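Local coordinates for protein glycerophosphoryl diester phosphodiesterase (Parabacteroides distasonis, PDB 3MZ2) that probably hydrolyses glycerophosphodiesters and has a TIM-barrel fold, at residues S95-T98 and W99-Q103; V77-D81 and D82-R86; N48-E51 and T52-T56; E145-A148 and Q149-D153. One frame throughout, in Å; residues are numbered along the deposited sequence. Where two conformers were deposited one is given.

Contact 1: S95-T98 and W99-Q103; sequences SDYT and WEELQ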
loop_
_atom_site.group_PDB
_atom_site.type_symbol
_atom_site.label_atom_id
_atom_site.label_comp_id
_atom_site.label_asym_id
_atom_site.label_seq_id
_atom_site.Cartn_x
_atom_site.Cartn_y
_atom_site.Cartn_z
ATOM N N SER A 95 7.351 -12.257 -6.112
ATOM C CA SER A 95 8.314 -12.597 -5.064
ATOM C C SER A 95 8.523 -14.111 -4.901
ATOM O O SER A 95 9.381 -14.500 -4.129
ATOM C CB SER A 95 7.936 -11.976 -3.725
ATOM O OG SER A 95 6.699 -12.524 -3.269
ATOM N N ASP A 96 7.778 -14.955 -5.621
ATOM C CA ASP A 96 8.087 -16.417 -5.644
ATOM C C ASP A 96 9.257 -16.794 -6.565
ATOM O O ASP A 96 9.681 -17.950 -6.542
ATOM C CB ASP A 96 6.921 -17.303 -6.138
ATOM C CG ASP A 96 5.644 -17.178 -5.314
ATOM O OD1 ASP A 96 5.711 -17.173 -4.057
ATOM O OD2 ASP A 96 4.567 -17.196 -5.971
ATOM N N TYR A 97 9.730 -15.866 -7.395
ATOM C CA TYR A 97 10.706 -16.180 -8.434
ATOM C C TYR A 97 11.950 -15.319 -8.281
ATOM O O TYR A 97 11.868 -14.162 -7.922
ATOM C CB TYR A 97 10.099 -15.897 -9.816
ATOM C CG TYR A 97 8.901 -16.751 -10.129
ATOM C CD1 TYR A 97 9.053 -18.024 -10.635
ATOM C CD2 TYR A 97 7.606 -16.248 -9.983
ATOM C CE1 TYR A 97 7.951 -18.816 -10.936
ATOM C CE2 TYR A 97 6.498 -17.040 -10.275
ATOM C CZ TYR A 97 6.684 -18.315 -10.763
ATOM O OH TYR A 97 5.611 -19.124 -11.084
ATOM N N THR A 98 13.112 -15.901 -8.545
ATOM C CA THR A 98 14.311 -15.108 -8.678
ATOM C C THR A 98 14.202 -14.271 -9.920
ATOM O O THR A 98 13.389 -14.598 -10.818
ATOM C CB THR A 98 15.574 -15.972 -8.811
ATOM O OG1 THR A 98 15.484 -16.762 -9.997
ATOM C CG2 THR A 98 15.732 -16.894 -7.607
ATOM N N TRP A 99 15.058 -13.250 -10.004
ATOM C CA TRP A 99 15.170 -12.408 -11.191
ATOM C C TRP A 99 15.424 -13.289 -12.420
ATOM O O TRP A 99 14.767 -13.131 -13.433
ATOM C CB TRP A 99 16.269 -11.320 -11.049
ATOM C CG TRP A 99 16.574 -10.670 -12.408
ATOM C CD1 TRP A 99 15.886 -9.643 -13.010
ATOM C CD2 TRP A 99 17.600 -11.048 -13.332
ATOM N NE1 TRP A 99 16.448 -9.346 -14.238
ATOM C CE2 TRP A 99 17.487 -10.204 -14.461
ATOM C CE3 TRP A 99 18.582 -12.042 -13.335
ATOM C CZ2 TRP A 99 18.349 -10.311 -15.570
ATOM C CZ3 TRP A 99 19.441 -12.140 -14.433
ATOM C CH2 TRP A 99 19.314 -11.276 -15.530
ATOM N N GLU A 100 16.371 -14.216 -12.323
ATOM C CA GLU A 100 16.685 -15.079 -13.448
ATOM C C GLU A 100 15.479 -15.904 -13.899
ATOM O O GLU A 100 15.224 -16.015 -15.103
ATOM C CB GLU A 100 17.864 -15.962 -13.119
ATOM C CG GLU A 100 18.381 -16.712 -14.314
ATOM C CD GLU A 100 19.577 -17.554 -13.993
ATOM O OE1 GLU A 100 20.070 -17.489 -12.843
ATOM O OE2 GLU A 100 20.032 -18.287 -14.899
ATOM N N GLU A 101 14.724 -16.461 -12.945
ATOM C CA GLU A 101 13.498 -17.200 -13.278
ATOM C C GLU A 101 12.450 -16.316 -13.942
ATOM O O GLU A 101 11.829 -16.710 -14.943
ATOM C CB GLU A 101 12.915 -17.855 -12.022
ATOM C CG GLU A 101 13.789 -18.987 -11.467
ATOM C CD GLU A 101 13.419 -19.406 -10.063
ATOM O OE1 GLU A 101 12.799 -18.628 -9.312
ATOM O OE2 GLU A 101 13.801 -20.520 -9.684
ATOM N N LEU A 102 12.303 -15.101 -13.418
ATOM C CA LEU A 102 11.357 -14.110 -13.970
ATOM C C LEU A 102 11.641 -13.788 -15.435
ATOM O O LEU A 102 10.747 -13.476 -16.202
ATOM C CB LEU A 102 11.373 -12.834 -13.138
ATOM C CG LEU A 102 10.570 -12.839 -11.839
ATOM C CD1 LEU A 102 10.735 -11.482 -11.153
ATOM C CD2 LEU A 102 9.068 -13.175 -12.056
ATOM N N GLN A 103 12.911 -13.876 -15.823
ATOM C CA GLN A 103 13.308 -13.596 -17.198
ATOM C C GLN A 103 12.753 -14.589 -18.192
ATOM O O GLN A 103 12.693 -14.306 -19.391
ATOM C CB GLN A 103 14.832 -13.496 -17.301
ATOM C CG GLN A 103 15.365 -12.278 -16.583
ATOM C CD GLN A 103 14.627 -11.006 -16.981
ATOM O OE1 GLN A 103 14.680 -10.576 -18.153
ATOM N NE2 GLN A 103 13.886 -10.410 -16.018
HETATM O O HOH W 1 11.874 -19.618 -7.246
#
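Thr98 ends an extended link at the N-cap of helix 99-102, and the first turn closes where Leu102 N donates to Thr98 O over 2.9 Å. Two side chains complete the start in a reciprocal way. Thr98 OG1 sits between its own backbone N and carbonyl carbon (chi1 62°), a position from which it accepts from Glu101 N at 3.1 Å. In return Glu101, its chain extended beyond CG, brings OE1 back to Thr98 N at 2.9 Å, on the anti side of the carboxylate and 34° out of its plane. This is a capping box: threonine suits the cap because its hydroxyl takes up an N-H that has no earlier turn to meet, and glutamate three residues on has the length to return. Water 1 donates to both Asp96 O and Glu101 OE1, tying the preceding 3-10 turn to the box. On the inner side, Leu102 CD2 packs against Tyr97 CB at 3.7 Å, the two side chains crossing at about a right angle. Tyr97 itself runs away from the helix; its hydroxyl bonds Thr91 O and its ring meets Phe105 edge-to-face. Trp99 N finds its acceptor in Asp73, and Gln103 CG lies 3.6 Å above one face of the Trp99 indole.

Contact 2: V77-D81 and D82-R86; sequences VLFHD and DTLER. With SO4 (sulfate ion), chain C.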
loop_
_atom_site.group_PDB
_atom_site.type_symbol
_atom_site.label_atom_id
_atom_site.label_comp_id
_atom_site.label_asym_id
_atom_site.label_seq_id
_atom_site.Cartn_x
_atom_site.Cartn_y
_atom_site.Cartn_z
ATOM N N VAL A 77 12.386 -5.127 -9.418
ATOM C CA VAL A 77 11.877 -5.136 -10.788
ATOM C C VAL A 77 10.657 -4.214 -10.903
ATOM O O VAL A 77 10.142 -3.761 -9.906
ATOM C CB VAL A 77 11.525 -6.578 -11.243
ATOM C CG1 VAL A 77 12.742 -7.475 -11.245
ATOM C CG2 VAL A 77 10.428 -7.206 -10.359
ATOM N N LEU A 78 10.229 -3.904 -12.136
ATOM C CA LEU A 78 9.056 -3.067 -12.360
ATOM C C LEU A 78 7.916 -3.995 -12.741
ATOM O O LEU A 78 8.007 -4.649 -13.772
ATOM C CB LEU A 78 9.297 -2.105 -13.515
ATOM C CG LEU A 78 10.532 -1.225 -13.357
ATOM C CD1 LEU A 78 10.633 -0.191 -14.463
ATOM C CD2 LEU A 78 10.603 -0.567 -12.014
ATOM N N PHE A 79 6.866 -4.014 -11.933
ATOM C CA PHE A 79 5.724 -4.868 -12.155
ATOM C C PHE A 79 4.628 -4.446 -11.161
ATOM O O PHE A 79 4.867 -4.449 -9.947
ATOM C CB PHE A 79 6.097 -6.354 -11.919
ATOM C CG PHE A 79 5.118 -7.302 -12.522
ATOM C CD1 PHE A 79 5.233 -7.665 -13.861
ATOM C CD2 PHE A 79 4.060 -7.797 -11.779
ATOM C CE1 PHE A 79 4.323 -8.500 -14.435
ATOM C CE2 PHE A 79 3.140 -8.627 -12.371
ATOM C CZ PHE A 79 3.288 -8.987 -13.689
ATOM N N HIS A 80 3.439 -4.120 -11.654
ATOM C CA HIS A 80 2.422 -3.537 -10.773
ATOM C C HIS A 80 1.747 -4.518 -9.803
ATOM O O HIS A 80 1.698 -4.274 -8.610
ATOM C CB HIS A 80 1.349 -2.807 -11.582
ATOM C CG HIS A 80 0.264 -2.227 -10.724
ATOM N ND1 HIS A 80 -0.848 -2.963 -10.354
ATOM C CD2 HIS A 80 0.174 -1.051 -10.064
ATOM C CE1 HIS A 80 -1.605 -2.224 -9.558
ATOM N NE2 HIS A 80 -1.022 -1.054 -9.385
ATOM N N ASP A 81 1.202 -5.591 -10.350
ATOM C CA ASP A 81 0.283 -6.479 -9.605
ATOM C C ASP A 81 0.988 -7.429 -8.656
ATOM O O ASP A 81 2.175 -7.750 -8.825
ATOM C CB ASP A 81 -0.556 -7.339 -10.547
ATOM C CG ASP A 81 -1.508 -6.549 -11.408
ATOM O OD1 ASP A 81 -1.755 -5.339 -11.159
ATOM O OD2 ASP A 81 -2.014 -7.145 -12.381
ATOM N N ASP A 82 0.180 -7.922 -7.711
ATOM C CA ASP A 82 0.581 -8.927 -6.745
ATOM C C ASP A 82 0.642 -10.309 -7.395
ATOM O O ASP A 82 1.148 -11.233 -6.816
ATOM C CB ASP A 82 -0.413 -8.970 -5.536
ATOM C CG ASP A 82 -0.405 -7.681 -4.728
ATOM O OD1 ASP A 82 0.645 -6.966 -4.699
ATOM O OD2 ASP A 82 -1.453 -7.353 -4.147
ATOM N N THR A 83 0.054 -10.470 -8.564
ATOM C CA THR A 83 0.142 -11.757 -9.271
ATOM C C THR A 83 0.614 -11.483 -10.699
ATOM O O THR A 83 0.392 -10.392 -11.238
ATOM C CB THR A 83 -1.212 -12.501 -9.255
ATOM O OG1 THR A 83 -2.193 -11.774 -10.015
ATOM C CG2 THR A 83 -1.700 -12.648 -7.851
ATOM N N LEU A 84 1.255 -12.472 -11.303
ATOM C CA LEU A 84 1.811 -12.345 -12.667
ATOM C C LEU A 84 0.832 -12.407 -13.840
ATOM O O LEU A 84 1.188 -11.931 -14.891
ATOM C CB LEU A 84 2.908 -13.402 -12.872
ATOM C CG LEU A 84 4.169 -13.228 -12.030
ATOM C CD1 LEU A 84 5.001 -14.551 -11.936
ATOM C CD2 LEU A 84 4.955 -12.082 -12.632
ATOM N N GLU A 85 -0.396 -12.939 -13.662
ATOM C CA GLU A 85 -1.298 -13.265 -14.790
ATOM C C GLU A 85 -1.778 -12.129 -15.686
ATOM O O GLU A 85 -1.855 -12.328 -16.891
ATOM C CB GLU A 85 -2.550 -14.046 -14.341
ATOM C CG GLU A 85 -2.266 -15.449 -13.849
ATOM C CD GLU A 85 -1.905 -15.517 -12.370
ATOM O OE1 GLU A 85 -1.817 -14.451 -11.715
ATOM O OE2 GLU A 85 -1.700 -16.646 -11.859
ATOM N N ARG A 86 -2.113 -10.951 -15.146
ATOM C CA ARG A 86 -2.656 -9.880 -15.991
ATOM C C ARG A 86 -1.680 -9.343 -17.053
ATOM O O ARG A 86 -2.053 -9.175 -18.210
ATOM C CB ARG A 86 -3.214 -8.715 -15.130
ATOM C CG ARG A 86 -3.956 -7.639 -15.964
ATOM C CD ARG A 86 -4.492 -6.500 -15.083
ATOM N NE ARG A 86 -3.401 -5.823 -14.393
ATOM C CZ ARG A 86 -2.750 -4.748 -14.839
ATOM N NH1 ARG A 86 -3.112 -4.118 -15.962
ATOM N NH2 ARG A 86 -1.750 -4.268 -14.121
HETATM S S SO4 C . -2.125 2.529 -9.659
HETATM O O1 SO4 C . -0.974 2.077 -10.442
HETATM O O2 SO4 C . -2.049 3.988 -9.554
HETATM O O3 SO4 C . -3.409 2.166 -10.286
HETATM O O4 SO4 C . -2.093 1.800 -8.366
HETATM O O HOH W 2 -2.413 -10.144 -12.473
HETATM O O HOH W 3 -0.052 -8.991 -13.622
#
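Asp81 and Arg86 meet at about a right angle, their carboxylate and guanidinium planes 52° apart, in a side-on, two-nitrogen salt bridge just after strand 76-78, which pairs antiparallel with strand 63-70 of the TIM barrel. Arg86 NE uses the syn lone pair of Asp81 OD2 at 2.8 Å, while NH2 reaches OD1 from above the carboxylate plane at 3.1 Å. OD1 also accepts from His80 ND1 at 2.7 Å, in the imidazole plane, a His-carboxylate hydrogen bond that helps fix the ring's rotation and turns NE2 toward a sulfate. That ion, also bound by His37 and Arg38, is consistent with a phosphate-binding pocket here. With an alanine for Asp81, Arg86 would probably lose this mate and His80 ND1 its acceptor, leaving the ring less firmly held. Arginine suits its place because NH1 is left to pair with Glu47. Waters 2 and 3 both lie 3.0 Å from Asp81 OD2, and water 2 accepts from Arg86 N. Thr83 OG1 bonds Thr83 of the second subunit, so the turn lies at the dimer interface. Phe79 takes Leu84 over one face in a CH-pi contact, CD2 standing 4.0 Å from the ring centroid, with Thr83 O at the ring edge.

Contact 3: N48-E51 and T52-T56; sequences NSME and TFENT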
loop_
_atom_site.group_PDB
_atom_site.type_symbol
_atom_site.label_atom_id
_atom_site.label_comp_id
_atom_site.label_asym_id
_atom_site.label_seq_id
_atom_site.Cartn_x
_atom_site.Cartn_y
_atom_site.Cartn_z
ATOM N N ASN A 48 4.966 -1.020 -17.532
ATOM C CA ASN A 48 6.242 -1.272 -16.833
ATOM C C ASN A 48 7.231 -2.053 -17.708
ATOM O O ASN A 48 7.842 -3.038 -17.277
ATOM C CB ASN A 48 5.983 -1.982 -15.491
ATOM C CG ASN A 48 5.476 -1.045 -14.417
ATOM O OD1 ASN A 48 6.157 -0.090 -14.036
ATOM N ND2 ASN A 48 4.281 -1.331 -13.879
ATOM N N SER A 49 7.395 -1.574 -18.930
ATOM C CA SER A 49 8.341 -2.177 -19.855
ATOM C C SER A 49 9.206 -1.113 -20.473
ATOM O O SER A 49 8.760 0.006 -20.714
ATOM C CB SER A 49 7.630 -2.976 -20.955
ATOM O OG SER A 49 7.052 -2.136 -21.960
HETATM N N MSE A 50 10.464 -1.460 -20.703
HETATM C CA MSE A 50 11.409 -0.504 -21.303
HETATM C C MSE A 50 10.906 -0.101 -22.670
HETATM O O MSE A 50 11.036 1.051 -23.095
HETATM C CB MSE A 50 12.760 -1.153 -21.487
HETATM C CG MSE A 50 13.386 -1.699 -20.258
HETATM SE SE MSE A 50 13.782 -0.215 -19.034
HETATM C CE MSE A 50 15.056 0.707 -20.205
ATOM N N GLU A 51 10.351 -1.071 -23.375
ATOM C CA GLU A 51 9.884 -0.851 -24.747
ATOM C C GLU A 51 8.767 0.192 -24.774
ATOM O O GLU A 51 8.702 1.044 -25.665
ATOM C CB GLU A 51 9.423 -2.187 -25.351
ATOM C CG GLU A 51 10.572 -3.154 -25.620
ATOM C CD GLU A 51 10.996 -4.019 -24.417
ATOM O OE1 GLU A 51 10.412 -3.896 -23.318
ATOM O OE2 GLU A 51 11.936 -4.832 -24.582
ATOM N N THR A 52 7.865 0.126 -23.822
ATOM C CA THR A 52 6.783 1.092 -23.774
ATOM C C THR A 52 7.251 2.500 -23.445
ATOM O O THR A 52 6.747 3.469 -24.023
ATOM C CB THR A 52 5.737 0.649 -22.802
ATOM O OG1 THR A 52 5.448 -0.718 -23.097
ATOM C CG2 THR A 52 4.481 1.485 -22.948
ATOM N N PHE A 53 8.233 2.614 -22.560
ATOM C CA PHE A 53 8.803 3.920 -22.265
ATOM C C PHE A 53 9.367 4.533 -23.543
ATOM O O PHE A 53 9.121 5.715 -23.853
ATOM C CB PHE A 53 9.936 3.879 -21.209
ATOM C CG PHE A 53 9.633 3.111 -19.945
ATOM C CD1 PHE A 53 8.354 3.024 -19.419
ATOM C CD2 PHE A 53 10.701 2.548 -19.222
ATOM C CE1 PHE A 53 8.141 2.367 -18.235
ATOM C CE2 PHE A 53 10.476 1.825 -18.068
ATOM C CZ PHE A 53 9.209 1.726 -17.564
ATOM N N GLU A 54 10.177 3.745 -24.254
ATOM C CA GLU A 54 10.825 4.209 -25.491
ATOM C C GLU A 54 9.804 4.612 -26.577
ATOM O O GLU A 54 9.946 5.669 -27.249
ATOM C CB GLU A 54 11.752 3.104 -26.020
ATOM C CG GLU A 54 12.897 2.782 -25.093
ATOM C CD GLU A 54 13.549 1.405 -25.317
ATOM O OE1 GLU A 54 13.276 0.745 -26.361
ATOM O OE2 GLU A 54 14.340 0.995 -24.420
ATOM N N ASN A 55 8.800 3.768 -26.752
ATOM C CA ASN A 55 7.696 4.051 -27.672
ATOM C C ASN A 55 7.001 5.357 -27.318
ATOM O O ASN A 55 6.800 6.219 -28.184
ATOM C CB ASN A 55 6.671 2.913 -27.655
ATOM C CG ASN A 55 5.578 3.094 -28.712
ATOM O OD1 ASN A 55 5.884 3.182 -29.903
ATOM N ND2 ASN A 55 4.317 3.104 -28.291
ATOM N N THR A 56 6.665 5.554 -26.061
ATOM C CA THR A 56 6.017 6.800 -25.681
ATOM C C THR A 56 6.878 8.019 -26.036
ATOM O O THR A 56 6.367 8.965 -26.587
ATOM C CB THR A 56 5.658 6.833 -24.184
ATOM O OG1 THR A 56 4.744 5.773 -23.889
ATOM C CG2 THR A 56 5.004 8.160 -23.745
#
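Thr52 opens the second segment by giving its backbone N to Ser49 OG at 3.0 Å, the capping bond that starts helix 50-59; serine suits this N-cap because its short hydroxyl can fold back, lying between its own N and carbonyl carbon (chi1 76°). Phe53 follows, its N bonded to Ser49 O at 3.2 Å, and its ring laid so that the same oxygen stands 3.2 Å above the plane, over the centre. Phenylalanine suits this place because its flat, apolar ring can lie against the first-turn carbonyl and still reach the neighbouring strand. Met50, a selenomethionine bent at both chi2 and chi3, brings SE to 4.0 Å from Phe53 CE2, an oblique Met-aromatic contact. Were Phe53 a leucine, the selenium would probably lose its aromatic neighbour, and Ser49 O the ring face it stands over. Next, Glu54 N bonds Met50 O, and the Glu54 side chain runs past that carbonyl, with CG 3.2 Å from Met50 O. Asn55 N donates to Glu51 O at 2.9 Å, and Thr56 N to Thr52 O, carrying the helical ladder on. This is the helix of a beta-alpha-beta crossover from strand 33-36 to strand 63-70: Phe53 packs on Ile66 and Phe64 of the latter, Met50 on helix 122-129, and Asn55 and Thr56 on helix 268-275.

Contact 4: E145-A148 and Q149-D153; sequences ERTA and QLITD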
loop_
_atom_site.group_PDB
_atom_site.type_symbol
_atom_site.label_atom_id
_atom_site.label_comp_id
_atom_site.label_asym_id
_atom_site.label_seq_id
_atom_site.Cartn_x
_atom_site.Cartn_y
_atom_site.Cartn_z
ATOM N N GLU A 145 13.537 2.907 3.265
ATOM C CA GLU A 145 14.972 3.166 3.455
ATOM C C GLU A 145 15.795 2.671 2.261
ATOM O O GLU A 145 16.772 3.313 1.888
ATOM C CB GLU A 145 15.477 2.579 4.777
ATOM C CG GLU A 145 16.972 2.807 5.101
ATOM C CD GLU A 145 17.281 4.126 5.832
ATOM O OE1 GLU A 145 16.377 4.730 6.441
ATOM O OE2 GLU A 145 18.454 4.543 5.816
ATOM N N ARG A 146 15.400 1.555 1.664
ATOM C CA ARG A 146 16.140 1.010 0.529
ATOM C C ARG A 146 16.011 1.928 -0.658
ATOM O O ARG A 146 16.999 2.201 -1.368
ATOM C CB ARG A 146 15.633 -0.390 0.120
ATOM C CG ARG A 146 16.592 -1.041 -0.852
ATOM C CD ARG A 146 16.361 -2.478 -1.030
ATOM N NE ARG A 146 17.052 -2.904 -2.227
ATOM C CZ ARG A 146 16.944 -4.110 -2.739
ATOM N NH1 ARG A 146 16.195 -5.035 -2.138
ATOM N NH2 ARG A 146 17.592 -4.385 -3.844
ATOM N N THR A 147 14.793 2.394 -0.906
ATOM C CA THR A 147 14.560 3.326 -2.010
ATOM C C THR A 147 15.400 4.611 -1.803
ATOM O O THR A 147 16.046 5.089 -2.754
ATOM C CB THR A 147 13.101 3.653 -2.094
ATOM O OG1 THR A 147 12.393 2.430 -2.352
ATOM C CG2 THR A 147 12.821 4.772 -3.180
ATOM N N ALA A 148 15.350 5.168 -0.595
ATOM C CA ALA A 148 16.181 6.350 -0.286
ATOM C C ALA A 148 17.655 6.097 -0.613
ATOM O O ALA A 148 18.317 6.918 -1.252
ATOM C CB ALA A 148 16.013 6.822 1.174
ATOM N N GLN A 149 18.162 4.947 -0.191
ATOM C CA GLN A 149 19.591 4.672 -0.375
ATOM C C GLN A 149 19.941 4.423 -1.845
ATOM O O GLN A 149 21.015 4.853 -2.314
ATOM C CB GLN A 149 20.001 3.484 0.478
ATOM C CG GLN A 149 19.996 3.831 1.972
ATOM C CD GLN A 149 19.973 2.610 2.884
ATOM O OE1 GLN A 149 19.687 1.489 2.453
ATOM N NE2 GLN A 149 20.264 2.841 4.172
ATOM N N LEU A 150 19.088 3.726 -2.583
ATOM C CA LEU A 150 19.378 3.447 -3.995
ATOM C C LEU A 150 19.505 4.748 -4.776
ATOM O O LEU A 150 20.436 4.929 -5.528
ATOM C CB LEU A 150 18.283 2.598 -4.641
ATOM C CG LEU A 150 18.551 2.181 -6.102
ATOM C CD1 LEU A 150 19.832 1.384 -6.247
ATOM C CD2 LEU A 150 17.353 1.367 -6.620
ATOM N N ILE A 151 18.538 5.657 -4.605
ATOM C CA ILE A 151 18.572 6.931 -5.359
ATOM C C ILE A 151 19.812 7.781 -4.951
ATOM O O ILE A 151 20.533 8.336 -5.807
ATOM C CB ILE A 151 17.294 7.748 -5.152
ATOM C CG1 ILE A 151 16.110 6.968 -5.719
ATOM C CG2 ILE A 151 17.383 9.102 -5.851
ATOM C CD1 ILE A 151 14.700 7.571 -5.325
ATOM N N THR A 152 20.087 7.846 -3.640
ATOM C CA THR A 152 21.191 8.602 -3.123
ATOM C C THR A 152 22.518 8.030 -3.590
ATOM O O THR A 152 23.397 8.761 -4.065
ATOM C CB THR A 152 21.168 8.724 -1.602
ATOM O OG1 THR A 152 19.914 9.293 -1.225
ATOM C CG2 THR A 152 22.322 9.647 -1.073
ATOM N N ASP A 153 22.672 6.710 -3.447
ATOM C CA ASP A 153 23.953 6.043 -3.797
ATOM C C ASP A 153 24.272 6.207 -5.292
ATOM O O ASP A 153 25.435 6.297 -5.682
ATOM C CB ASP A 153 23.905 4.538 -3.517
ATOM C CG ASP A 153 23.879 4.172 -1.997
ATOM O OD1 ASP A 153 23.976 5.038 -1.099
ATOM O OD2 ASP A 153 23.745 2.962 -1.734
#
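The carboxylate of Glu145 and the amide of Gln149 stand with their planes 83° apart, almost perpendicular, one helical turn from each other. In the conformer given, Glu145 OE2 comes to 3.0 Å from Gln149 NE2, but the angle is too poor for a hydrogen bond; Glu145 CG lies beside the same nitrogen, at 3.4 Å. The bend of Glu145 at chi2 (87°) folds its carboxylate back toward the amide, whereas Gln149 stays extended beyond CG and passes close to Glu145 O. Long polar side chains suit this partly exposed side of helix 144-153, where Glu145 also lies against Phe172 and Lys176 of helix 167-176. The helix joins strands 135-137 and 160-164 in a beta-alpha-beta unit of the barrel. Farther round, Thr147 and Ile151 run alongside each other in the same direction, with CG2 of the threonine 4.0 Å from CD1 of the isoleucine; the branched Ile151 packs on Val160 and Ile162 of strand 160-164. Small Ala148 lets Phe173 come near. Its carbonyl oxygen takes two bonds from Thr152, OG1 at 2.9 Å and N at 3.1 Å, from opposite faces of the carbonyl plane. Thr152 OG1 is held beside the backbone N (chi1 -56°), which turns it back along the helix to Ala148 O, and it also bonds Asn177.

Overall arrangement
Along the chain the order is contact 3, contact 2, contact 1, contact 4, all in the one TIM-barrel domain. Contacts 1 and 2, centres 12 Å apart, touch through Tyr97 and Leu84: strand 76-78 and helix 99-102 follow one another, and the loop between them brings both contacts together. Contact 2 also touches contact 3, centres 16 Å apart, where Leu78 meets Phe53 and Asn48, so the start of helix 50-59 packs against the strand that leads to His80, one of the residues bonded to the sulfate. Contact 4 stands apart, its centre 22 to 24 Å from the others, on a later beta-alpha-beta unit. Contacts 3 and 4 thus belong to outer helices of the barrel, contact 2 to its probable phosphate-binding end.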